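Local coordinates for protein oxidoreductase, 2OG-Fe(II) oxygenase family (Burkholderia pseudomallei, PDB 6N1F) that probably acts as an iron-dependent oxidoreductase of the 2-oxoglutarate-Fe(II) oxygenase family, binding an iron ion in its barrel-like core, at residues A37-Q42 with M50-V55; R64-Q69 with I170-A175; N115-A120 with T220-F225; R124-M129 with V200-C205. All blocks are in the same frame, centred on the assembly; numbering follows the deposited sequence.

Contact 1 of 4, residues A37-Q42 with M50-V55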
loop_
_atom_site.group_PDB
_atom_site.type_symbol
_atom_site.label_atom_id
_atom_site.label_comp_id
_atom_site.label_asym_id
_atom_site.label_seq_id
_atom_site.Cartn_x
_atom_site.Cartn_y
_atom_site.Cartn_z
ATOM N N ALA A 37 -7.261 18.289 -3.730
ATOM C CA ALA A 37 -6.464 18.967 -4.749
ATOM C C ALA A 37 -4.974 18.864 -4.445
ATOM O O ALA A 37 -4.158 18.684 -5.357
ATOM C CB ALA A 37 -6.878 20.430 -4.857
ATOM N N ASP A 38 -4.608 18.965 -3.163
ATOM C CA ASP A 38 -3.206 18.843 -2.761
ATOM C C ASP A 38 -2.729 17.399 -2.839
ATOM O O ASP A 38 -1.619 17.135 -3.319
ATOM C CB ASP A 38 -3.014 19.393 -1.341
ATOM C CG ASP A 38 -3.600 20.786 -1.174
ATOM O OD1 ASP A 38 -3.146 21.717 -1.884
ATOM O OD2 ASP A 38 -4.530 20.943 -0.350
ATOM N N TYR A 39 -3.536 16.449 -2.348
ATOM C CA TYR A 39 -3.139 15.044 -2.418
ATOM C C TYR A 39 -2.835 14.619 -3.855
ATOM O O TYR A 39 -1.784 14.025 -4.130
ATOM C CB TYR A 39 -4.221 14.139 -1.841
ATOM C CG TYR A 39 -4.674 14.451 -0.440
ATOM C CD1 TYR A 39 -3.859 15.134 0.445
ATOM C CD2 TYR A 39 -5.933 14.052 -0.008
ATOM C CE1 TYR A 39 -4.274 15.402 1.716
ATOM C CE2 TYR A 39 -6.367 14.322 1.257
ATOM C CZ TYR A 39 -5.537 14.990 2.118
ATOM O OH TYR A 39 -5.966 15.249 3.383
ATOM N N ALA A 40 -3.757 14.897 -4.785
ATOM C CA ALA A 40 -3.569 14.449 -6.165
ATOM C C ALA A 40 -2.397 15.164 -6.830
ATOM O O ALA A 40 -1.685 14.571 -7.648
ATOM C CB ALA A 40 -4.850 14.666 -6.968
ATOM N N ALA A 41 -2.189 16.444 -6.505
ATOM C CA ALA A 41 -1.081 17.185 -7.101
ATOM C C ALA A 41 0.272 16.644 -6.637
ATOM O O ALA A 41 1.217 16.569 -7.429
ATOM C CB ALA A 41 -1.211 18.670 -6.775
ATOM N N GLN A 42 0.391 16.260 -5.360
ATOM C CA GLN A 42 1.658 15.695 -4.895
ATOM C C GLN A 42 1.911 14.337 -5.523
ATOM O O GLN A 42 3.048 14.018 -5.892
ATOM C CB GLN A 42 1.690 15.566 -3.371
ATOM C CG GLN A 42 3.116 15.359 -2.851
ATOM C CD GLN A 42 3.193 15.108 -1.365
ATOM O OE1 GLN A 42 2.398 15.619 -0.590
ATOM N NE2 GLN A 42 4.168 14.305 -0.958
HETATM N N MSE A 50 1.679 10.915 1.360
HETATM C CA MSE A 50 1.275 10.293 2.631
HETATM C C MSE A 50 0.118 11.072 3.238
HETATM O O MSE A 50 0.220 12.278 3.476
HETATM C CB MSE A 50 2.442 10.247 3.637
HETATM C CG MSE A 50 2.100 9.569 4.934
HETATM SE SE MSE A 50 3.735 9.068 5.893
HETATM C CE MSE A 50 4.494 10.863 6.202
ATOM N N LEU A 51 -0.977 10.379 3.494
ATOM C CA LEU A 51 -2.141 11.057 4.041
ATOM C C LEU A 51 -2.160 10.915 5.560
ATOM O O LEU A 51 -1.758 9.872 6.087
ATOM C CB LEU A 51 -3.417 10.468 3.448
ATOM C CG LEU A 51 -3.377 10.266 1.930
ATOM C CD1 LEU A 51 -4.583 9.446 1.452
ATOM C CD2 LEU A 51 -3.298 11.595 1.192
ATOM N N PRO A 52 -2.587 11.925 6.311
ATOM C CA PRO A 52 -2.579 11.803 7.772
ATOM C C PRO A 52 -3.754 10.973 8.254
ATOM O O PRO A 52 -4.789 10.850 7.590
ATOM C CB PRO A 52 -2.698 13.255 8.250
ATOM C CG PRO A 52 -3.446 13.960 7.143
ATOM C CD PRO A 52 -3.090 13.233 5.854
ATOM N N ALA A 53 -3.578 10.386 9.430
ATOM C CA ALA A 53 -4.702 9.744 10.109
ATOM C C ALA A 53 -5.685 10.820 10.572
ATOM O O ALA A 53 -5.271 11.810 11.179
ATOM C CB ALA A 53 -4.187 8.931 11.297
ATOM N N TYR A 54 -6.985 10.659 10.297
ATOM C CA TYR A 54 -7.597 9.511 9.681
ATOM C C TYR A 54 -8.444 9.941 8.488
ATOM O O TYR A 54 -9.655 9.724 8.477
ATOM C CB TYR A 54 -8.484 8.802 10.709
ATOM C CG TYR A 54 -7.710 8.298 11.907
ATOM C CD1 TYR A 54 -7.187 7.017 11.913
ATOM C CD2 TYR A 54 -7.509 9.101 13.032
ATOM C CE1 TYR A 54 -6.482 6.536 12.986
ATOM C CE2 TYR A 54 -6.793 8.627 14.124
ATOM C CZ TYR A 54 -6.292 7.340 14.094
ATOM O OH TYR A 54 -5.586 6.847 15.160
ATOM N N VAL A 55 -7.804 10.556 7.500
ATOM C CA VAL A 55 -8.516 11.098 6.343
ATOM C C VAL A 55 -9.141 9.983 5.509
ATOM O O VAL A 55 -10.352 9.972 5.275
ATOM C CB VAL A 55 -7.566 11.966 5.501
ATOM C CG1 VAL A 55 -8.160 12.258 4.139
ATOM C CG2 VAL A 55 -7.212 13.256 6.263
HETATM O O HOH W 1 3.072 13.638 1.860
#
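Apolar packing carries most of this contact, and its centre is the ring of Tyr39 on helix 36-45. Methyl CD2 of Leu51 sits over the middle of one ring face, 3.6 Å from the Tyr39 centroid and 14° off the ring normal, a CH-pi contact with nearly the whole ring beneath it. Farther out, Val55 arrives from the opposite direction with both of its methyls: CG2 lies 3.7 Å from Tyr39 OH, while CG1 is 4.0 Å from Tyr39 CE2 and approaches the ring obliquely. Pro52 CD is a looser neighbour of Tyr39 OH at 4.3 Å. With CB of Tyr39 already directed at the other segment, CG anti to the carbonyl carbon (chi1 -55°) sets the ring against Leu51 and Val55. Val55 is brought back to the ring by a turn in which Val55 N bonds to Pro52 O at 3.0 Å.

The polar part is a single water bridge. The water accepts from Gln42 NE2 at 3.1 Å and from the backbone N of Met50, a selenomethionine here, also at 3.1 Å. Gln42 OE1 is held separately by Asn32, so both ends of the amide have partners and its orientation is defined.

Leu51 and Tyr39 also touch Met129 of helix 120-130, which places them in a shared layer between two helices and the edge of the large sheet. The helix is therefore joined to the strand end and the loop after it by dispersion against an aromatic ring, with water making the one polar link across.

Contact 2 of 4, residues R64-Q69 with I170-A175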
loop_
_atom_site.group_PDB
_atom_site.type_symbol
_atom_site.label_atom_id
_atom_site.label_comp_id
_atom_site.label_asym_id
_atom_site.label_seq_id
_atom_site.Cartn_x
_atom_site.Cartn_y
_atom_site.Cartn_z
ATOM N N ARG A 64 -11.459 -1.982 13.046
ATOM C CA ARG A 64 -12.129 -3.168 12.529
ATOM C C ARG A 64 -11.189 -3.987 11.652
ATOM O O ARG A 64 -11.054 -5.206 11.828
ATOM C CB ARG A 64 -13.380 -2.769 11.750
ATOM C CG ARG A 64 -14.269 -3.946 11.381
ATOM C CD ARG A 64 -15.467 -3.490 10.551
ATOM N NE ARG A 64 -16.389 -4.587 10.253
ATOM C CZ ARG A 64 -17.230 -4.593 9.220
ATOM N NH1 ARG A 64 -17.260 -3.562 8.384
ATOM N NH2 ARG A 64 -18.032 -5.632 9.013
ATOM N N ILE A 65 -10.538 -3.332 10.689
ATOM C CA ILE A 65 -9.599 -4.026 9.809
ATOM C C ILE A 65 -8.568 -4.786 10.627
ATOM O O ILE A 65 -8.248 -5.945 10.331
ATOM C CB ILE A 65 -8.925 -3.028 8.850
ATOM C CG1 ILE A 65 -9.946 -2.467 7.861
ATOM C CG2 ILE A 65 -7.724 -3.684 8.144
ATOM C CD1 ILE A 65 -9.413 -1.283 7.090
ATOM N N ASP A 66 -8.068 -4.161 11.694
ATOM C CA ASP A 66 -7.062 -4.801 12.537
ATOM C C ASP A 66 -7.605 -6.062 13.201
ATOM O O ASP A 66 -6.924 -7.096 13.233
ATOM C CB ASP A 66 -6.559 -3.818 13.589
ATOM C CG ASP A 66 -5.063 -3.868 13.747
ATOM O OD1 ASP A 66 -4.445 -4.795 13.176
ATOM O OD2 ASP A 66 -4.504 -2.979 14.427
ATOM N N ALA A 67 -8.822 -5.998 13.749
ATOM C CA ALA A 67 -9.419 -7.190 14.349
ATOM C C ALA A 67 -9.634 -8.277 13.306
ATOM O O ALA A 67 -9.436 -9.464 13.582
ATOM C CB ALA A 67 -10.744 -6.836 15.029
ATOM N N LEU A 68 -10.023 -7.888 12.095
ATOM C CA LEU A 68 -10.325 -8.879 11.068
ATOM C C LEU A 68 -9.062 -9.546 10.539
ATOM O O LEU A 68 -9.035 -10.769 10.362
ATOM C CB LEU A 68 -11.104 -8.229 9.927
ATOM C CG LEU A 68 -12.565 -7.869 10.194
ATOM C CD1 LEU A 68 -13.108 -7.016 9.062
ATOM C CD2 LEU A 68 -13.382 -9.134 10.335
ATOM N N GLN A 69 -8.006 -8.771 10.271
ATOM C CA GLN A 69 -6.813 -9.379 9.682
ATOM C C GLN A 69 -6.152 -10.363 10.644
ATOM O O GLN A 69 -5.571 -11.369 10.206
ATOM C CB GLN A 69 -5.832 -8.289 9.223
ATOM C CG GLN A 69 -5.387 -7.326 10.301
ATOM C CD GLN A 69 -4.185 -7.838 11.056
ATOM O OE1 GLN A 69 -3.389 -8.607 10.515
ATOM N NE2 GLN A 69 -4.054 -7.434 12.316
ATOM N N ILE A 170 -1.684 1.142 4.104
ATOM C CA ILE A 170 -2.279 1.620 5.342
ATOM C C ILE A 170 -1.409 1.137 6.482
ATOM O O ILE A 170 -1.146 -0.066 6.590
ATOM C CB ILE A 170 -3.705 1.094 5.514
ATOM C CG1 ILE A 170 -4.516 1.370 4.256
ATOM C CG2 ILE A 170 -4.366 1.705 6.753
ATOM C CD1 ILE A 170 -5.930 0.860 4.375
ATOM N N GLN A 171 -0.974 2.051 7.346
ATOM C CA GLN A 171 -0.064 1.682 8.426
ATOM C C GLN A 171 -0.885 1.278 9.636
ATOM O O GLN A 171 -1.614 2.098 10.207
ATOM C CB GLN A 171 0.900 2.811 8.792
ATOM C CG GLN A 171 1.964 2.413 9.835
ATOM C CD GLN A 171 2.845 1.249 9.379
ATOM O OE1 GLN A 171 3.261 0.411 10.187
ATOM N NE2 GLN A 171 3.124 1.193 8.086
ATOM N N LEU A 172 -0.765 0.017 10.015
ATOM C CA LEU A 172 -1.432 -0.517 11.177
ATOM C C LEU A 172 -0.480 -0.725 12.329
ATOM O O LEU A 172 -0.899 -1.211 13.391
ATOM C CB LEU A 172 -2.116 -1.841 10.825
ATOM C CG LEU A 172 -3.236 -1.745 9.786
ATOM C CD1 LEU A 172 -3.785 -3.127 9.449
ATOM C CD2 LEU A 172 -4.349 -0.816 10.273
ATOM N N GLY A 173 0.782 -0.379 12.155
ATOM C CA GLY A 173 1.765 -0.626 13.192
ATOM C C GLY A 173 1.690 0.434 14.264
ATOM O O GLY A 173 1.843 1.625 13.973
ATOM N N ARG A 174 1.454 0.007 15.508
ATOM C CA ARG A 174 1.221 0.958 16.591
ATOM C C ARG A 174 2.458 1.799 16.884
ATOM O O ARG A 174 2.353 3.015 17.081
ATOM C CB ARG A 174 0.770 0.217 17.848
ATOM N N ALA A 175 3.636 1.177 16.919
ATOM C CA ALA A 175 4.850 1.898 17.283
ATOM C C ALA A 175 6.055 1.092 16.843
ATOM O O ALA A 175 6.179 -0.079 17.212
ATOM C CB ALA A 175 4.914 2.154 18.792
#
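The flat carboxylate of Asp66 meets Leu172 across the contact: OD1 of Asp66 lies 4.1 Å from Leu172 CD1, and the two side chains run past each other in opposite directions. The second flat group, the Gln69 amide, turns back on its own helix. Its NE2 gives weak hydrogen bonds to Asp66 OD1 at 2.8 Å and to Asp66 O at 3.0 Å, the N-H pointing well off the line in both, while Gln69 OE1 is hydrogen-bonded to Arg91. These bonds tie down the amide, and one of the weak pair leads to the carboxylate oxygen that faces the leucine methyl.

Helix 59-70 here packs against the large antiparallel sheet of the double-stranded beta-helix fold, at the point where strand 166-171 runs out into a loop. Leu172 is the first residue beyond that strand, and its backbone still pairs with Thr220 of the neighbouring strand.

The apolar half of the contact belongs to Ile65, whose CG2 branch comes within 4.2 Å of Leu172 CD1, the side chains crossing at about a right angle. With chi1 -68° CG1 of Ile65 lies beside the backbone N, which leaves CG2 anti to that N and facing the leucine. Ile65 also rests on Leu222 of strand 218-227.

Contact 3 of 4, residues N115-A120 with T220-F225; sequences NLLGDA and TSLVYF
Two first torsions bring Leu117 and Tyr224 together. In Tyr224, CG sits between the backbone N and the carbonyl carbon (chi1 53°), a tight placement that swings the ring out from strand 218-227 toward the end of helix 109-117. Leu117 answers with CG anti to its carbonyl carbon (chi1 -63°), presenting both methyls to the ring.

Leu117 CD1 lies over one face of Tyr224, displaced toward the rim near CD2 and CE2. It is 3.9 Å from the ring centroid and 14° off the normal, a CH-pi contact. The other methyl, CD2 of Leu117, follows the ring outward and stays 4.0 Å from Tyr224 OH. From two residues earlier on the strand, Leu222 sends its CD2 to within 3.9 Å of Leu117 CD1, so one leucine methyl is shared between an aromatic face and an aliphatic neighbour.

A water ties the polar rim together. It donates to Leu117 O at 2.8 Å and is also hydrogen-bonded to Tyr224 OH at 2.8 Å, linking a carbonyl at the helix's last turn to the phenol.

Phe57 touches both Leu117 and Tyr224, and Ile65 of helix 59-70 adjoins Leu222. This buried layer, with the Tyr224 side chain about 11 Å from the iron, is where helices pack onto the outside of the major sheet, as in the double-stranded beta-helix of 2OG-Fe(II) oxygenases.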
loop_
_atom_site.group_PDB
_atom_site.type_symbol
_atom_site.label_atom_id
_atom_site.label_comp_id
_atom_site.label_asym_id
_atom_site.label_seq_id
_atom_site.Cartn_x
_atom_site.Cartn_y
_atom_site.Cartn_z
ATOM N N ASN A 115 -14.319 -5.294 1.226
ATOM C CA ASN A 115 -15.547 -4.512 1.063
ATOM C C ASN A 115 -15.339 -3.071 1.500
ATOM O O ASN A 115 -15.845 -2.142 0.862
ATOM C CB ASN A 115 -16.704 -5.125 1.868
ATOM C CG ASN A 115 -17.339 -6.341 1.195
ATOM O OD1 ASN A 115 -17.279 -6.511 -0.023
ATOM N ND2 ASN A 115 -17.968 -7.190 2.004
ATOM N N LEU A 116 -14.622 -2.870 2.605
ATOM C CA LEU A 116 -14.300 -1.522 3.050
ATOM C C LEU A 116 -13.396 -0.821 2.049
ATOM O O LEU A 116 -13.609 0.351 1.711
ATOM C CB LEU A 116 -13.626 -1.574 4.420
ATOM C CG LEU A 116 -14.550 -1.396 5.612
ATOM C CD1 LEU A 116 -13.902 -1.946 6.868
ATOM C CD2 LEU A 116 -14.856 0.069 5.778
ATOM N N LEU A 117 -12.355 -1.521 1.588
ATOM C CA LEU A 117 -11.400 -0.898 0.682
ATOM C C LEU A 117 -12.078 -0.456 -0.603
ATOM O O LEU A 117 -11.696 0.563 -1.192
ATOM C CB LEU A 117 -10.254 -1.871 0.379
ATOM C CG LEU A 117 -9.386 -2.306 1.556
ATOM C CD1 LEU A 117 -8.180 -3.111 1.042
ATOM C CD2 LEU A 117 -8.923 -1.097 2.364
ATOM N N GLY A 118 -13.108 -1.185 -1.026
ATOM C CA GLY A 118 -13.729 -0.895 -2.293
ATOM C C GLY A 118 -15.110 -0.300 -2.180
ATOM O O GLY A 118 -15.872 -0.340 -3.149
ATOM N N ASP A 119 -15.466 0.240 -1.015
ATOM C CA ASP A 119 -16.804 0.787 -0.894
ATOM C C ASP A 119 -16.883 2.118 -1.641
ATOM O O ASP A 119 -15.884 2.639 -2.143
ATOM C CB ASP A 119 -17.205 0.929 0.575
ATOM C CG ASP A 119 -16.321 1.902 1.351
ATOM O OD1 ASP A 119 -15.530 2.660 0.747
ATOM O OD2 ASP A 119 -16.427 1.908 2.594
ATOM N N ALA A 120 -18.094 2.670 -1.704
ATOM C CA ALA A 120 -18.328 3.865 -2.510
ATOM C C ALA A 120 -17.471 5.034 -2.037
ATOM O O ALA A 120 -16.918 5.782 -2.854
ATOM C CB ALA A 120 -19.813 4.241 -2.473
ATOM N N THR A 220 3.497 -3.212 10.720
ATOM C CA THR A 220 2.372 -3.922 10.118
ATOM C C THR A 220 1.629 -2.985 9.183
ATOM O O THR A 220 1.234 -1.891 9.589
ATOM C CB THR A 220 1.414 -4.439 11.188
ATOM O OG1 THR A 220 2.157 -5.171 12.170
ATOM C CG2 THR A 220 0.345 -5.327 10.567
ATOM N N SER A 221 1.427 -3.411 7.944
ATOM C CA SER A 221 0.823 -2.535 6.956
ATOM C C SER A 221 -0.088 -3.329 6.035
ATOM O O SER A 221 0.223 -4.466 5.674
ATOM C CB SER A 221 1.903 -1.806 6.141
ATOM O OG SER A 221 2.744 -2.715 5.451
ATOM N N LEU A 222 -1.215 -2.724 5.663
ATOM C CA LEU A 222 -2.099 -3.270 4.635
ATOM C C LEU A 222 -1.699 -2.677 3.286
ATOM O O LEU A 222 -1.738 -1.454 3.104
ATOM C CB LEU A 222 -3.562 -2.946 4.956
ATOM C CG LEU A 222 -4.645 -3.748 4.250
ATOM C CD1 LEU A 222 -5.974 -3.436 4.900
ATOM C CD2 LEU A 222 -4.725 -3.446 2.785
ATOM N N VAL A 223 -1.366 -3.541 2.330
ATOM C CA VAL A 223 -0.845 -3.123 1.036
ATOM C C VAL A 223 -1.797 -3.624 -0.045
ATOM O O VAL A 223 -2.190 -4.793 -0.033
ATOM C CB VAL A 223 0.581 -3.665 0.811
ATOM C CG1 VAL A 223 1.059 -3.331 -0.580
ATOM C CG2 VAL A 223 1.533 -3.099 1.844
ATOM N N TYR A 224 -2.172 -2.752 -0.974
ATOM C CA TYR A 224 -2.958 -3.230 -2.107
ATOM C C TYR A 224 -2.621 -2.444 -3.362
ATOM O O TYR A 224 -2.033 -1.362 -3.309
ATOM C CB TYR A 224 -4.474 -3.203 -1.847
ATOM C CG TYR A 224 -5.136 -1.915 -1.367
ATOM C CD1 TYR A 224 -6.014 -1.212 -2.190
ATOM C CD2 TYR A 224 -4.955 -1.454 -0.067
ATOM C CE1 TYR A 224 -6.663 -0.055 -1.742
ATOM C CE2 TYR A 224 -5.596 -0.296 0.390
ATOM C CZ TYR A 224 -6.442 0.394 -0.446
ATOM O OH TYR A 224 -7.053 1.532 0.025
ATOM N N PHE A 225 -3.032 -3.005 -4.500
ATOM C CA PHE A 225 -2.586 -2.558 -5.809
ATOM C C PHE A 225 -3.780 -2.328 -6.724
ATOM O O PHE A 225 -4.706 -3.141 -6.773
ATOM C CB PHE A 225 -1.623 -3.588 -6.413
ATOM C CG PHE A 225 -0.395 -3.826 -5.564
ATOM C CD1 PHE A 225 0.766 -3.111 -5.788
ATOM C CD2 PHE A 225 -0.422 -4.741 -4.525
ATOM C CE1 PHE A 225 1.884 -3.315 -5.008
ATOM C CE2 PHE A 225 0.687 -4.950 -3.741
ATOM C CZ PHE A 225 1.845 -4.239 -3.983
HETATM O O HOH W 2 -9.368 2.048 -1.483
#

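Contact 4 of 4, residues R124-M129 with V200-C205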
loop_
_atom_site.group_PDB
_atom_site.type_symbol
_atom_site.label_atom_id
_atom_site.label_comp_id
_atom_site.label_asym_id
_atom_site.label_seq_id
_atom_site.Cartn_x
_atom_site.Cartn_y
_atom_site.Cartn_z
ATOM N N ARG A 124 -14.799 6.683 -4.695
ATOM C CA ARG A 124 -14.782 8.096 -5.057
ATOM C C ARG A 124 -13.473 8.751 -4.636
ATOM O O ARG A 124 -12.903 9.548 -5.388
ATOM C CB ARG A 124 -15.952 8.825 -4.414
ATOM C CG ARG A 124 -17.312 8.493 -4.987
ATOM C CD ARG A 124 -17.421 8.950 -6.428
ATOM N NE ARG A 124 -18.816 9.080 -6.834
ATOM C CZ ARG A 124 -19.215 9.385 -8.064
ATOM N NH1 ARG A 124 -18.318 9.588 -9.024
ATOM N NH2 ARG A 124 -20.511 9.477 -8.333
ATOM N N PHE A 125 -12.997 8.431 -3.427
ATOM C CA PHE A 125 -11.809 9.074 -2.866
ATOM C C PHE A 125 -10.579 8.798 -3.719
ATOM O O PHE A 125 -9.818 9.712 -4.039
ATOM C CB PHE A 125 -11.601 8.587 -1.430
ATOM C CG PHE A 125 -10.406 9.189 -0.725
ATOM C CD1 PHE A 125 -10.526 10.370 -0.011
ATOM C CD2 PHE A 125 -9.176 8.541 -0.733
ATOM C CE1 PHE A 125 -9.442 10.918 0.650
ATOM C CE2 PHE A 125 -8.081 9.077 -0.059
ATOM C CZ PHE A 125 -8.213 10.272 0.631
ATOM N N PHE A 126 -10.367 7.543 -4.108
ATOM C CA PHE A 126 -9.205 7.261 -4.939
ATOM C C PHE A 126 -9.446 7.592 -6.405
ATOM O O PHE A 126 -8.485 7.896 -7.117
ATOM C CB PHE A 126 -8.763 5.811 -4.744
ATOM C CG PHE A 126 -8.066 5.605 -3.422
ATOM C CD1 PHE A 126 -6.779 6.085 -3.232
ATOM C CD2 PHE A 126 -8.718 5.000 -2.357
ATOM C CE1 PHE A 126 -6.140 5.940 -2.020
ATOM C CE2 PHE A 126 -8.084 4.847 -1.146
ATOM C CZ PHE A 126 -6.793 5.318 -0.979
ATOM N N GLY A 127 -10.701 7.605 -6.850
ATOM C CA GLY A 127 -10.990 8.098 -8.188
ATOM C C GLY A 127 -10.565 9.542 -8.378
ATOM O O GLY A 127 -9.953 9.896 -9.387
ATOM N N ASP A 128 -10.896 10.401 -7.414
ATOM C CA ASP A 128 -10.405 11.773 -7.466
ATOM C C ASP A 128 -8.886 11.818 -7.330
ATOM O O ASP A 128 -8.217 12.625 -7.987
ATOM C CB ASP A 128 -11.056 12.597 -6.362
ATOM C CG ASP A 128 -12.551 12.749 -6.565
ATOM O OD1 ASP A 128 -13.069 12.184 -7.551
ATOM O OD2 ASP A 128 -13.197 13.429 -5.743
HETATM N N MSE A 129 -8.336 10.956 -6.488
HETATM C CA MSE A 129 -6.920 10.956 -6.149
HETATM C C MSE A 129 -6.113 10.652 -7.395
HETATM O O MSE A 129 -5.094 11.281 -7.656
HETATM C CB MSE A 129 -6.646 9.934 -5.035
HETATM C CG MSE A 129 -5.204 9.539 -4.835
HETATM SE SE MSE A 129 -4.319 10.652 -3.513
HETATM C CE MSE A 129 -5.521 10.447 -1.990
ATOM N N VAL A 200 -1.646 6.666 5.473
ATOM C CA VAL A 200 -1.868 5.941 4.232
ATOM C C VAL A 200 -0.943 6.542 3.184
ATOM O O VAL A 200 -0.947 7.759 2.966
ATOM C CB VAL A 200 -3.340 6.041 3.775
ATOM C CG1 VAL A 200 -3.532 5.376 2.432
ATOM C CG2 VAL A 200 -4.271 5.437 4.826
ATOM N N ILE A 201 -0.143 5.700 2.544
ATOM C CA ILE A 201 0.750 6.132 1.480
ATOM C C ILE A 201 0.125 5.701 0.159
ATOM O O ILE A 201 -0.399 4.586 0.046
ATOM C CB ILE A 201 2.174 5.558 1.679
ATOM C CG1 ILE A 201 2.784 6.125 2.969
ATOM C CG2 ILE A 201 3.104 5.867 0.467
ATOM C CD1 ILE A 201 4.106 5.462 3.457
ATOM N N VAL A 202 0.096 6.611 -0.808
ATOM C CA VAL A 202 -0.336 6.314 -2.167
ATOM C C VAL A 202 0.848 6.606 -3.062
ATOM O O VAL A 202 1.472 7.665 -2.939
ATOM C CB VAL A 202 -1.559 7.148 -2.590
ATOM C CG1 VAL A 202 -2.019 6.729 -3.978
ATOM C CG2 VAL A 202 -2.697 6.991 -1.583
ATOM N N THR A 203 1.208 5.657 -3.909
ATOM C CA THR A 203 2.401 5.867 -4.710
ATOM C C THR A 203 2.209 5.259 -6.088
ATOM O O THR A 203 1.476 4.279 -6.255
ATOM C CB THR A 203 3.662 5.312 -3.995
ATOM O OG1 THR A 203 4.804 5.517 -4.831
ATOM C CG2 THR A 203 3.535 3.838 -3.695
ATOM N N SER A 204 2.823 5.902 -7.085
ATOM C CA SER A 204 2.825 5.390 -8.448
ATOM C C SER A 204 3.828 4.256 -8.585
ATOM O O SER A 204 4.968 4.361 -8.126
ATOM C CB SER A 204 3.174 6.494 -9.444
ATOM O OG SER A 204 3.311 5.954 -10.754
ATOM N N CYS A 205 3.409 3.179 -9.236
ATOM C CA CYS A 205 4.248 1.996 -9.402
ATOM C C CYS A 205 5.346 2.184 -10.446
ATOM O O CYS A 205 6.049 1.218 -10.773
ATOM C CB CYS A 205 3.375 0.786 -9.758
ATOM S SG CYS A 205 2.102 0.409 -8.510
#
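Helix 120-130 packs here on strand 200-204 of the major sheet of the double-stranded beta-helix, the fold whose interior holds the iron bound by His155, Asp157 and His209. Val202 is the strand residue at the centre of the contact, and its side chain lies about 12 Å from the metal, so this is hydrophobic packing away from the metal and not part of the site.

The valine divides its two methyls between two helix residues. CG2 of Val202 meets the ring of Phe126 at the edge, near the ring plane, 3.6 Å from CE1. CG1 of Val202, anti to the backbone N (chi1 -176°), is directed to the other partner and approaches Met129 CG at 4.3 Å. Met129 is modelled as selenomethionine, and it is the methylene, not the selenium, that comes nearest to the valine.

The CB of Phe126 does not point at the strand, yet the ring's CE1 corner reaches it. The ring crosses Val202 obliquely and also touches Val168 on the next strand. Met129 bears on Met36 of helix 36-45 as well, so the valine backs onto a layer where two helices meet.

The flat groups on the helix are themselves packed edge onto face: the ring of Phe125 points its edge at Phe126, with Phe125 CD2 standing 3.8 Å above the centre of the Phe126 ring.

All four contacts set a helix against the seven-stranded antiparallel sheet. Contacts 1 and 4 lie closest, their centres 9 Å apart; strands 48-51 and 200-204 pair through Leu51 N and Val200 O at 2.7 Å. Contacts 2 and 3, 11 Å apart, lie on the adjacent strands 166-171 and 218-227, respectively. Contacts 3 and 4, also 11 Å apart, use consecutive helices and touch where Tyr224 OH meets Phe126 CE2. Contact 1, 20 Å from contact 2, is local and closes first; contact 2 interleaves with both 3 and 4, and contact 4 nests within contact 3. In contacts 2 to 4, helices from the first 130 residues pack onto strands of the iron-binding fold formed after residue 165.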